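PDB 4MC3: (2Z,6E)-hedycaryol synthase from Kitasatospora setae, which converts (2E,6E)-farnesyl diphosphate into the sesquiterpene alcohol (2Z,6E)-hedycaryol by a magnesium-dependent 1,11-cyclization. Local coordinates for residues A[94-105]-A[147-158]. Sequence-based numbering, arbitrary orientation.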
ATOM      1  N   LEU A  94     -22.266   8.339  -3.702  1.00 41.79           N
ATOM      2  CA  LEU A  94     -21.320   8.282  -4.808  1.00 37.11           C
ATOM      3  C   LEU A  94     -20.907   9.697  -5.199  1.00 34.14           C
ATOM      4  O   LEU A  94     -19.721   9.979  -5.263  1.00 34.43           O
ATOM      5  CB  LEU A  94     -21.839   7.481  -6.013  1.00 38.51           C
ATOM      6  CG  LEU A  94     -20.995   7.485  -7.306  1.00 36.02           C
ATOM      7  CD1 LEU A  94     -19.560   6.967  -7.133  1.00 37.47           C
ATOM      8  CD2 LEU A  94     -21.669   6.717  -8.408  1.00 38.76           C
ATOM      9  N   PRO A  95     -21.871  10.619  -5.382  1.00 35.47           N
ATOM     10  CA  PRO A  95     -21.423  11.990  -5.633  1.00 34.62           C
ATOM     11  C   PRO A  95     -20.624  12.678  -4.500  1.00 35.64           C
ATOM     12  O   PRO A  95     -19.728  13.484  -4.794  1.00 30.34           O
ATOM     13  CB  PRO A  95     -22.739  12.756  -5.887  1.00 38.15           C
ATOM     14  CG  PRO A  95     -23.693  11.721  -6.344  1.00 42.29           C
ATOM     15  CD  PRO A  95     -23.307  10.443  -5.634  1.00 38.84           C
ATOM     16  N   ALA A  96     -20.976  12.426  -3.235  1.00 41.16           N
ATOM     17  CA  ALA A  96     -20.257  12.986  -2.105  1.00 43.07           C
ATOM     18  C   ALA A  96     -18.821  12.423  -2.106  1.00 29.93           C
ATOM     19  O   ALA A  96     -17.836  13.161  -1.852  1.00 34.93           O
ATOM     20  CB  ALA A  96     -20.963  12.638  -0.804  1.00 53.05           C
ATOM     21  N   ARG A  97     -18.684  11.142  -2.410  1.00 36.23           N
ATOM     22  CA  ARG A  97     -17.345  10.541  -2.527  1.00 34.82           C
ATOM     23  C   ARG A  97     -16.537  11.090  -3.664  1.00 29.74           C
ATOM     24  O   ARG A  97     -15.387  11.479  -3.482  1.00 30.22           O
ATOM     25  CB  ARG A  97     -17.426   9.054  -2.720  1.00 43.98           C
ATOM     26  CG  ARG A  97     -17.801   8.390  -1.447  1.00 49.45           C
ATOM     27  CD  ARG A  97     -16.932   7.203  -1.346  1.00 40.40           C
ATOM     28  NE  ARG A  97     -17.288   6.442  -0.184  1.00 38.42           N
ATOM     29  CZ  ARG A  97     -16.964   5.178   0.003  1.00 41.82           C
ATOM     30  NH1 ARG A  97     -16.269   4.508  -0.926  1.00 35.50           N
ATOM     31  NH2 ARG A  97     -17.350   4.572   1.132  1.00 46.64           N
ATOM     32  N   MET A  98     -17.147  11.184  -4.832  1.00 28.18           N
ATOM     33  CA  MET A  98     -16.451  11.771  -5.970  1.00 25.90           C
ATOM     34  C   MET A  98     -15.978  13.188  -5.654  1.00 25.75           C
ATOM     35  O   MET A  98     -14.885  13.574  -6.049  1.00 26.78           O
ATOM     36  CB  MET A  98     -17.358  11.796  -7.174  1.00 28.47           C
ATOM     37  CG  MET A  98     -17.635  10.444  -7.679  1.00 32.68           C
ATOM     38  SD  MET A  98     -18.905  10.414  -8.952  1.00 33.55           S
ATOM     39  CE  MET A  98     -17.758  11.155 -10.149  1.00 24.26           C
ATOM     40  N   THR A  99     -16.824  13.990  -4.987  1.00 26.29           N
ATOM     41  CA  THR A  99     -16.510  15.353  -4.645  1.00 25.69           C
ATOM     42  C   THR A  99     -15.287  15.425  -3.686  1.00 24.22           C
ATOM     43  O   THR A  99     -14.355  16.179  -3.915  1.00 27.16           O
ATOM     44  CB  THR A  99     -17.729  16.042  -4.016  1.00 28.97           C
ATOM     45  OG1 THR A  99     -18.776  16.039  -4.990  1.00 28.65           O
ATOM     46  CG2 THR A  99     -17.406  17.476  -3.657  1.00 29.63           C
ATOM     47  N   ALA A 100     -15.317  14.612  -2.640  1.00 27.26           N
ATOM     48  CA  ALA A 100     -14.204  14.576  -1.664  1.00 28.28           C
ATOM     49  C   ALA A 100     -12.907  14.106  -2.349  1.00 26.57           C
ATOM     50  O   ALA A 100     -11.806  14.733  -2.203  1.00 26.55           O
ATOM     51  CB  ALA A 100     -14.582  13.657  -0.545  1.00 33.75           C
ATOM     52  N   ILE A 101     -13.038  13.060  -3.145  1.00 25.06           N
ATOM     53  CA  ILE A 101     -11.870  12.429  -3.802  1.00 24.01           C
ATOM     54  C   ILE A 101     -11.285  13.388  -4.831  1.00 26.30           C
ATOM     55  O   ILE A 101     -10.048  13.575  -4.929  1.00 26.10           O
ATOM     56  CB  ILE A 101     -12.195  11.030  -4.389  1.00 27.08           C
ATOM     57  CG1 ILE A 101     -12.475   9.958  -3.303  1.00 29.07           C
ATOM     58  CG2 ILE A 101     -11.084  10.505  -5.292  1.00 28.20           C
ATOM     59  CD1 ILE A 101     -11.370   9.771  -2.269  1.00 29.29           C
ATOM     60  N   ASP A 102     -12.140  14.077  -5.580  1.00 26.77           N
ATOM     61  CA  ASP A 102     -11.650  14.943  -6.624  1.00 28.67           C
ATOM     62  C   ASP A 102     -10.903  16.140  -6.025  1.00 27.47           C
ATOM     63  O   ASP A 102      -9.908  16.593  -6.601  1.00 34.61           O
ATOM     64  CB  ASP A 102     -12.783  15.419  -7.523  1.00 28.08           C
ATOM     65  CG  ASP A 102     -13.274  14.315  -8.508  1.00 39.10           C
ATOM     66  OD1 ASP A 102     -12.643  13.211  -8.626  1.00 39.92           O
ATOM     67  OD2 ASP A 102     -14.288  14.556  -9.198  1.00 38.73           O
ATOM     68  N   GLU A 103     -11.351  16.617  -4.872  1.00 26.31           N
ATOM     69  CA  GLU A 103     -10.693  17.723  -4.183  1.00 27.33           C
ATOM     70  C   GLU A 103      -9.293  17.273  -3.717  1.00 30.11           C
ATOM     71  O   GLU A 103      -8.332  17.995  -3.891  1.00 31.11           O
ATOM     72  CB  GLU A 103     -11.485  18.148  -2.958  1.00 32.89           C
ATOM     73  CG  GLU A 103     -10.790  19.302  -2.237  1.00 35.82           C
ATOM     74  CD  GLU A 103     -11.529  19.772  -1.023  1.00 46.44           C
ATOM     75  OE1 GLU A 103     -11.818  18.944  -0.133  1.00 52.09           O
ATOM     76  OE2 GLU A 103     -11.813  20.981  -0.966  1.00 62.81           O
ATOM     77  N   LEU A 104      -9.188  16.058  -3.198  1.00 26.51           N
ATOM     78  CA  LEU A 104      -7.880  15.533  -2.776  1.00 23.98           C
ATOM     79  C   LEU A 104      -6.936  15.360  -3.981  1.00 24.79           C
ATOM     80  O   LEU A 104      -5.757  15.754  -3.957  1.00 27.81           O
ATOM     81  CB  LEU A 104      -8.074  14.236  -2.012  1.00 22.36           C
ATOM     82  CG  LEU A 104      -8.721  14.377  -0.630  1.00 26.52           C
ATOM     83  CD1 LEU A 104      -9.163  13.034  -0.084  1.00 27.88           C
ATOM     84  CD2 LEU A 104      -7.821  15.067   0.389  1.00 28.65           C
ATOM     85  N   ARG A 105      -7.439  14.752  -5.043  1.00 26.52           N
ATOM     86  CA  ARG A 105      -6.668  14.501  -6.239  1.00 27.37           C
ATOM     87  C   ARG A 105      -6.125  15.792  -6.824  1.00 31.73           C
ATOM     88  O   ARG A 105      -4.959  15.863  -7.299  1.00 36.04           O
ATOM     89  CB  ARG A 105      -7.522  13.785  -7.286  1.00 27.35           C
ATOM     90  CG  ARG A 105      -7.704  12.311  -7.026  1.00 25.97           C
ATOM     91  CD  ARG A 105      -8.609  11.704  -8.086  1.00 29.27           C
ATOM     92  NE  ARG A 105      -7.856  11.667  -9.320  1.00 30.31           N
ATOM     93  CZ  ARG A 105      -7.989  10.789 -10.285  1.00 34.63           C
ATOM     94  NH1 ARG A 105      -8.904   9.831 -10.230  1.00 32.26           N
ATOM     95  NH2 ARG A 105      -7.180  10.892 -11.327  1.00 40.73           N
ATOM     96  N   GLU A 147      -3.175   8.437  -6.654  1.00 16.98           N
ATOM     97  CA  GLU A 147      -4.448   8.743  -7.296  1.00 18.74           C
ATOM     98  C   GLU A 147      -5.245   7.485  -7.555  1.00 18.86           C
ATOM     99  O   GLU A 147      -6.458   7.509  -7.353  1.00 19.97           O
ATOM    100  CB  GLU A 147      -4.296   9.547  -8.608  1.00 22.80           C
ATOM    101  CG  GLU A 147      -3.860  10.978  -8.352  1.00 25.10           C
ATOM    102  CD  GLU A 147      -3.813  11.854  -9.571  1.00 33.81           C
ATOM    103  OE1 GLU A 147      -3.502  11.389 -10.649  1.00 31.39           O
ATOM    104  OE2 GLU A 147      -4.091  13.028  -9.403  1.00 48.59           O
ATOM    105  N   ALA A 148      -4.591   6.409  -7.979  1.00 17.71           N
ATOM    106  CA  ALA A 148      -5.274   5.111  -8.201  1.00 18.39           C
ATOM    107  C   ALA A 148      -5.914   4.659  -6.849  1.00 19.13           C
ATOM    108  O   ALA A 148      -7.035   4.209  -6.806  1.00 19.71           O
ATOM    109  CB  ALA A 148      -4.359   4.050  -8.746  1.00 19.29           C
ATOM    110  N   PHE A 149      -5.155   4.740  -5.762  1.00 16.80           N
ATOM    111  CA  PHE A 149      -5.638   4.423  -4.391  1.00 15.57           C
ATOM    112  C   PHE A 149      -6.874   5.266  -4.091  1.00 16.93           C
ATOM    113  O   PHE A 149      -7.896   4.737  -3.689  1.00 18.66           O
ATOM    114  CB  PHE A 149      -4.490   4.662  -3.394  1.00 14.08           C
ATOM    115  CG  PHE A 149      -4.910   4.724  -1.989  1.00 15.41           C
ATOM    116  CD1 PHE A 149      -5.132   3.566  -1.233  1.00 17.74           C
ATOM    117  CD2 PHE A 149      -5.002   5.959  -1.363  1.00 17.36           C
ATOM    118  CE1 PHE A 149      -5.537   3.669   0.090  1.00 22.77           C
ATOM    119  CE2 PHE A 149      -5.392   6.060  -0.090  1.00 21.89           C
ATOM    120  CZ  PHE A 149      -5.686   4.950   0.648  1.00 24.27           C
ATOM    121  N   LEU A 150      -6.809   6.583  -4.298  1.00 16.67           N
ATOM    122  CA  LEU A 150      -7.926   7.476  -3.938  1.00 17.39           C
ATOM    123  C   LEU A 150      -9.179   7.122  -4.789  1.00 18.95           C
ATOM    124  O   LEU A 150     -10.279   7.059  -4.277  1.00 20.66           O
ATOM    125  CB  LEU A 150      -7.536   8.921  -4.175  1.00 19.30           C
ATOM    126  CG  LEU A 150      -6.532   9.497  -3.162  1.00 19.52           C
ATOM    127  CD1 LEU A 150      -6.215  10.908  -3.593  1.00 21.56           C
ATOM    128  CD2 LEU A 150      -7.032   9.449  -1.768  1.00 22.36           C
ATOM    129  N   GLN A 151      -8.951   6.836  -6.048  1.00 17.77           N
ATOM    130  CA  GLN A 151     -10.036   6.547  -6.987  1.00 18.94           C
ATOM    131  C   GLN A 151     -10.790   5.302  -6.625  1.00 20.95           C
ATOM    132  O   GLN A 151     -12.002   5.192  -6.930  1.00 21.68           O
ATOM    133  CB  GLN A 151      -9.541   6.478  -8.404  1.00 21.45           C
ATOM    134  CG  GLN A 151     -10.665   6.494  -9.468  1.00 25.96           C
ATOM    135  CD  GLN A 151     -11.479   7.801  -9.507  1.00 30.70           C
ATOM    136  OE1 GLN A 151     -11.098   8.860  -8.926  1.00 28.06           O
ATOM    137  NE2 GLN A 151     -12.637   7.735 -10.155  1.00 39.70           N
ATOM    138  N   THR A 152     -10.156   4.357  -5.929  1.00 19.52           N
ATOM    139  CA  THR A 152     -10.867   3.132  -5.515  1.00 19.75           C
ATOM    140  C   THR A 152     -12.043   3.406  -4.627  1.00 21.89           C
ATOM    141  O   THR A 152     -13.034   2.627  -4.684  1.00 26.56           O
ATOM    142  CB  THR A 152      -9.939   2.075  -4.889  1.00 20.93           C
ATOM    143  OG1 THR A 152      -9.415   2.502  -3.624  1.00 21.05           O
ATOM    144  CG2 THR A 152      -8.901   1.690  -5.884  1.00 22.46           C
ATOM    145  N   TYR A 153     -12.026   4.496  -3.862  1.00 21.72           N
ATOM    146  CA  TYR A 153     -13.184   4.912  -3.069  1.00 26.16           C
ATOM    147  C   TYR A 153     -14.385   5.205  -3.967  1.00 26.28           C
ATOM    148  O   TYR A 153     -15.519   4.728  -3.664  1.00 28.17           O
ATOM    149  CB  TYR A 153     -12.854   6.093  -2.194  1.00 26.19           C
ATOM    150  CG  TYR A 153     -11.932   5.796  -1.025  1.00 26.69           C
ATOM    151  CD1 TYR A 153     -12.434   5.261   0.158  1.00 29.87           C
ATOM    152  CD2 TYR A 153     -10.565   6.120  -1.076  1.00 27.43           C
ATOM    153  CE1 TYR A 153     -11.602   5.013   1.242  1.00 29.32           C
ATOM    154  CE2 TYR A 153      -9.710   5.832   0.000  1.00 28.97           C
ATOM    155  CZ  TYR A 153     -10.237   5.294   1.158  1.00 30.09           C
ATOM    156  OH  TYR A 153      -9.442   5.012   2.274  1.00 32.95           O
ATOM    157  N   THR A 154     -14.144   5.885  -5.085  1.00 23.90           N
ATOM    158  CA  THR A 154     -15.203   6.201  -6.025  1.00 23.86           C
ATOM    159  C   THR A 154     -15.628   4.959  -6.813  1.00 27.95           C
ATOM    160  O   THR A 154     -16.804   4.718  -6.955  1.00 26.77           O
ATOM    161  CB  THR A 154     -14.697   7.250  -7.011  1.00 25.04           C
ATOM    162  OG1 THR A 154     -14.395   8.454  -6.284  1.00 28.88           O
ATOM    163  CG2 THR A 154     -15.664   7.472  -8.093  1.00 28.87           C
ATOM    164  N   THR A 155     -14.683   4.148  -7.305  1.00 25.68           N
ATOM    165  CA  THR A 155     -15.033   2.897  -8.008  1.00 27.97           C
ATOM    166  C   THR A 155     -15.956   1.980  -7.213  1.00 30.05           C
ATOM    167  O   THR A 155     -16.996   1.487  -7.731  1.00 31.73           O
ATOM    168  CB  THR A 155     -13.778   2.141  -8.400  1.00 28.54           C
ATOM    169  OG1 THR A 155     -13.020   2.991  -9.259  1.00 30.74           O
ATOM    170  CG2 THR A 155     -14.146   0.831  -9.156  1.00 31.66           C
ATOM    171  N   GLU A 156     -15.604   1.735  -5.958  1.00 25.85           N
ATOM    172  CA  GLU A 156     -16.385   0.809  -5.180  1.00 31.85           C
ATOM    173  C   GLU A 156     -17.784   1.355  -4.909  1.00 34.23           C
ATOM    174  O   GLU A 156     -18.749   0.595  -4.955  1.00 30.89           O
ATOM    175  CB  GLU A 156     -15.588   0.405  -3.928  1.00 34.67           C
ATOM    176  CG  GLU A 156     -14.315  -0.346  -4.382  1.00 37.27           C
ATOM    177  CD  GLU A 156     -13.614  -1.172  -3.322  1.00 42.39           C
ATOM    178  OE1 GLU A 156     -13.794  -0.818  -2.126  1.00 42.64           O
ATOM    179  OE2 GLU A 156     -12.873  -2.167  -3.706  1.00 41.11           O
ATOM    180  N   ALA A 157     -17.927   2.674  -4.717  1.00 27.19           N
ATOM    181  CA  ALA A 157     -19.249   3.247  -4.471  1.00 29.30           C
ATOM    182  C   ALA A 157     -20.119   3.091  -5.740  1.00 30.03           C
ATOM    183  O   ALA A 157     -21.314   2.833  -5.643  1.00 33.67           O
ATOM    184  CB  ALA A 157     -19.133   4.701  -4.042  1.00 30.23           C
ATOM    185  N   GLY A 158     -19.504   3.216  -6.910  1.00 28.24           N
ATOM    186  CA  GLY A 158     -20.204   3.062  -8.214  1.00 33.95           C
ATOM    187  C   GLY A 158     -20.723   1.654  -8.400  1.00 33.92           C
ATOM    188  O   GLY A 158     -21.869   1.444  -8.788  1.00 34.73           O
TER
HETATM  189  O   HOH W   1     -13.262  10.397  -7.993  1.00 28.96           O
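Helix 95-105 and helix 147-158 run nearly antiparallel (171°), their axes 9.0 Å apart, with Met98 beside Thr154 and Ile101 beside Leu150. Ile101 is a knob in a hole formed by Leu150, Gln151, Tyr153 and Thr154. Its CG1 lies beside the backbone N (chi1 -68°), and from there CD1 reaches to 3.9 Å from Tyr153 CD2. The Met98 and Thr154 side chains cross at about a right angle, with Met98 CG 3.6 Å from the methyl, Thr154 CG2. Leu94 CD1 rests on Ala157 CB at the end of the row.

Arg97 NH1 donates to Tyr153 O (2.8 Å), which lies close to the guanidinium plane. The Arg105 chain bends at chi3 (71°) and sends NH1 to Gln151 OE1 (2.7 Å); the donor stands above the amide plane. Glu147 CB lies over one guanidinium face, and the salt bridge from Arg105 NH2 to Glu147 OE1 is long (3.8 Å). Glu147 OE2 is hydrogen-bonded to His109 NE2. A water joins Gln151 OE1, Asp102 OD1 and Thr154 OG1. A leucine in place of Arg105 has no N-H for Gln151 OE1, and the amide, keeping the water, would probably be freer to turn.

Tyr153 OH is hydrogen-bonded to Asp82 OD1 of the DDXXXE motif, a magnesium ligand by similarity. Phe149, which stabilises the cation at C-11, touches the bound nerolidol. The pair belongs to the all-helical class I terpene synthase fold, and helix 147-158 lines its active site.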